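Muramidase (Trichobolus zukalii, PDB 6ZMV) hydrolyses the glycan strands of bacterial peptidoglycan as a fungal lysozyme of glycoside hydrolase family 25. Local coordinates at residues Y59-P64 with D95-S100. Sequence-based numbering, arbitrary orientation.
Sequences YHFARP and DMEYGS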
loop_
_atom_site.group_PDB
_atom_site.type_symbol
_atom_site.label_atom_id
_atom_site.label_comp_id
_atom_site.label_asym_id
_atom_site.label_seq_id
_atom_site.Cartn_x
_atom_site.Cartn_y
_atom_site.Cartn_z
ATOM N N TYR A 59 3.146 -3.359 -3.227
ATOM C CA TYR A 59 2.956 -3.393 -1.773
ATOM C C TYR A 59 3.691 -4.563 -1.133
ATOM O O TYR A 59 3.933 -5.599 -1.757
ATOM C CB TYR A 59 1.485 -3.276 -1.350
ATOM C CG TYR A 59 0.576 -4.467 -1.510
ATOM C CD1 TYR A 59 0.581 -5.483 -0.548
ATOM C CD2 TYR A 59 -0.321 -4.568 -2.567
ATOM C CE1 TYR A 59 -0.311 -6.522 -0.612
ATOM C CE2 TYR A 59 -1.220 -5.610 -2.626
ATOM C CZ TYR A 59 -1.228 -6.574 -1.644
ATOM O OH TYR A 59 -2.113 -7.604 -1.719
ATOM N N HIS A 60 4.026 -4.344 0.130
ATOM C CA HIS A 60 4.693 -5.324 0.990
ATOM C C HIS A 60 3.788 -5.728 2.143
ATOM O O HIS A 60 3.405 -4.867 2.942
ATOM C CB HIS A 60 5.962 -4.681 1.558
ATOM C CG HIS A 60 6.663 -5.647 2.466
ATOM N ND1 HIS A 60 7.372 -6.704 1.964
ATOM C CD2 HIS A 60 6.682 -5.760 3.808
ATOM C CE1 HIS A 60 7.825 -7.411 3.002
ATOM N NE2 HIS A 60 7.419 -6.849 4.148
ATOM N N PHE A 61 3.470 -7.014 2.226
ATOM C CA PHE A 61 2.731 -7.554 3.367
ATOM C C PHE A 61 3.693 -7.739 4.546
ATOM O O PHE A 61 4.534 -8.630 4.531
ATOM C CB PHE A 61 2.010 -8.830 2.929
ATOM C CG PHE A 61 1.049 -9.400 3.934
ATOM C CD1 PHE A 61 1.421 -9.717 5.237
ATOM C CD2 PHE A 61 -0.224 -9.733 3.515
ATOM C CE1 PHE A 61 0.483 -10.195 6.124
ATOM C CE2 PHE A 61 -1.140 -10.257 4.403
ATOM C CZ PHE A 61 -0.775 -10.512 5.680
ATOM N N ALA A 62 3.620 -6.883 5.530
ATOM C CA ALA A 62 4.559 -6.865 6.664
ATOM C C ALA A 62 4.374 -8.130 7.490
ATOM O O ALA A 62 3.257 -8.538 7.843
ATOM C CB ALA A 62 4.307 -5.664 7.557
ATOM N N ARG A 63 5.505 -8.665 7.956
ATOM C CA ARG A 63 5.518 -9.733 8.988
ATOM C C ARG A 63 6.467 -9.321 10.091
ATOM O O ARG A 63 7.637 -9.680 10.089
ATOM C CB ARG A 63 5.889 -11.055 8.334
ATOM C CG ARG A 63 4.882 -11.617 7.329
ATOM C CD ARG A 63 3.692 -12.246 8.030
ATOM N NE ARG A 63 2.699 -12.860 7.223
ATOM C CZ ARG A 63 1.458 -13.150 7.588
ATOM N NH1 ARG A 63 0.986 -12.907 8.817
ATOM N NH2 ARG A 63 0.706 -13.708 6.657
ATOM N N PRO A 64 6.045 -8.405 10.968
ATOM C CA PRO A 64 7.009 -7.815 11.899
ATOM C C PRO A 64 7.677 -8.785 12.873
ATOM O O PRO A 64 8.688 -8.414 13.407
ATOM C CB PRO A 64 6.162 -6.749 12.630
ATOM C CG PRO A 64 5.092 -6.397 11.653
ATOM C CD PRO A 64 4.717 -7.731 11.020
ATOM N N ASP A 95 1.889 -2.697 3.893
ATOM C CA ASP A 95 0.570 -3.290 4.212
ATOM C C ASP A 95 0.577 -3.893 5.616
ATOM O O ASP A 95 1.134 -4.955 5.814
ATOM C CB ASP A 95 0.220 -4.358 3.161
ATOM C CG ASP A 95 -1.005 -5.179 3.488
ATOM O OD1 ASP A 95 -1.679 -4.843 4.474
ATOM O OD2 ASP A 95 -1.262 -6.176 2.785
ATOM N N MET A 96 -0.042 -3.203 6.567
ATOM C CA MET A 96 -0.151 -3.683 7.952
ATOM C C MET A 96 -1.494 -4.404 8.105
ATOM O O MET A 96 -2.570 -3.864 7.829
ATOM C CB MET A 96 -0.055 -2.517 8.934
ATOM C CG MET A 96 1.190 -1.685 8.795
ATOM S SD MET A 96 2.753 -2.525 8.677
ATOM C CE MET A 96 2.862 -3.368 10.250
ATOM N N GLU A 97 -1.426 -5.635 8.548
ATOM C CA GLU A 97 -2.562 -6.576 8.573
ATOM C C GLU A 97 -2.614 -7.230 9.949
ATOM O O GLU A 97 -1.535 -7.368 10.596
ATOM C CB GLU A 97 -2.305 -7.724 7.589
ATOM C CG GLU A 97 -2.235 -7.340 6.137
ATOM C CD GLU A 97 -3.593 -7.233 5.509
ATOM O OE1 GLU A 97 -3.705 -6.360 4.634
ATOM O OE2 GLU A 97 -4.536 -7.970 5.897
ATOM N N TYR A 98 -3.769 -7.723 10.327
ATOM C CA TYR A 98 -3.836 -8.603 11.496
ATOM C C TYR A 98 -2.922 -9.808 11.280
ATOM O O TYR A 98 -2.863 -10.349 10.166
ATOM C CB TYR A 98 -5.257 -9.031 11.710
ATOM C CG TYR A 98 -6.148 -7.913 12.171
ATOM C CD1 TYR A 98 -6.214 -7.564 13.496
ATOM C CD2 TYR A 98 -6.890 -7.177 11.279
ATOM C CE1 TYR A 98 -6.977 -6.505 13.941
ATOM C CE2 TYR A 98 -7.667 -6.116 11.699
ATOM C CZ TYR A 98 -7.735 -5.791 13.033
ATOM O OH TYR A 98 -8.563 -4.781 13.427
ATOM N N GLY A 99 -2.230 -10.220 12.341
ATOM C CA GLY A 99 -1.283 -11.354 12.325
ATOM C C GLY A 99 -1.992 -12.690 12.192
ATOM O O GLY A 99 -3.237 -12.756 12.410
ATOM N N SER A 100 -1.207 -13.740 11.911
ATOM C CA SER A 100 -1.674 -15.140 11.788
ATOM C C SER A 100 -2.234 -15.625 13.129
ATOM O O SER A 100 -3.265 -16.309 13.099
ATOM C CB SER A 100 -0.594 -16.007 11.304
ATOM O OG SER A 100 -0.527 -15.960 9.906
HETATM O O HOH W 1 1.029 -6.873 7.977
HETATM O O HOH W 2 1.893 -13.108 11.489
HETATM O O HOH W 3 -1.828 -13.014 8.547
#
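Tyr59 lies alongside Asp95, the two side chains pointing the same way, with CE1 of the tyrosine 3.5 Å from OD2 of the aspartate. The tyrosine OH hydrogen-bonds a glycerol, probably from the crystallisation liquor, and Glu97 OE1 also binds glycerol. From His60 the main chain takes over: its carbonyl O accepts the N-H of Asp95 at 2.8 Å, and the return bond runs from Ala62 N to Asp95 O. Together they flank Phe61, which pairs in parallel with Asp95 where strands 55-61 and 93-95 end side by side in the TIM-barrel-like fold of GH25 enzymes. The acidic pair Asp95 and Glu97 stands at these C-terminal strand ends, as in the DXE motif of the family's active site. The Phe61 ring, placed by a chi1 of -172° that sets CG anti to the backbone N, takes Glu97 CG over one face in a CH-pi contact, 3.8 Å from the centroid. Ala62 CB packs on Met96 SD, and its carbonyl shares a water with Asp95 O and Glu97 N, bridging the chains just past the last direct bond. The guanidinium of Arg63 has Phe61 CE1 over its centre, while NH2 forms a salt bridge with Glu33; NH1 instead reaches Tyr98 O through a water. Pro64 CG meets Met96 CE at 4.0 Å, beside Met112 of helix 109-127.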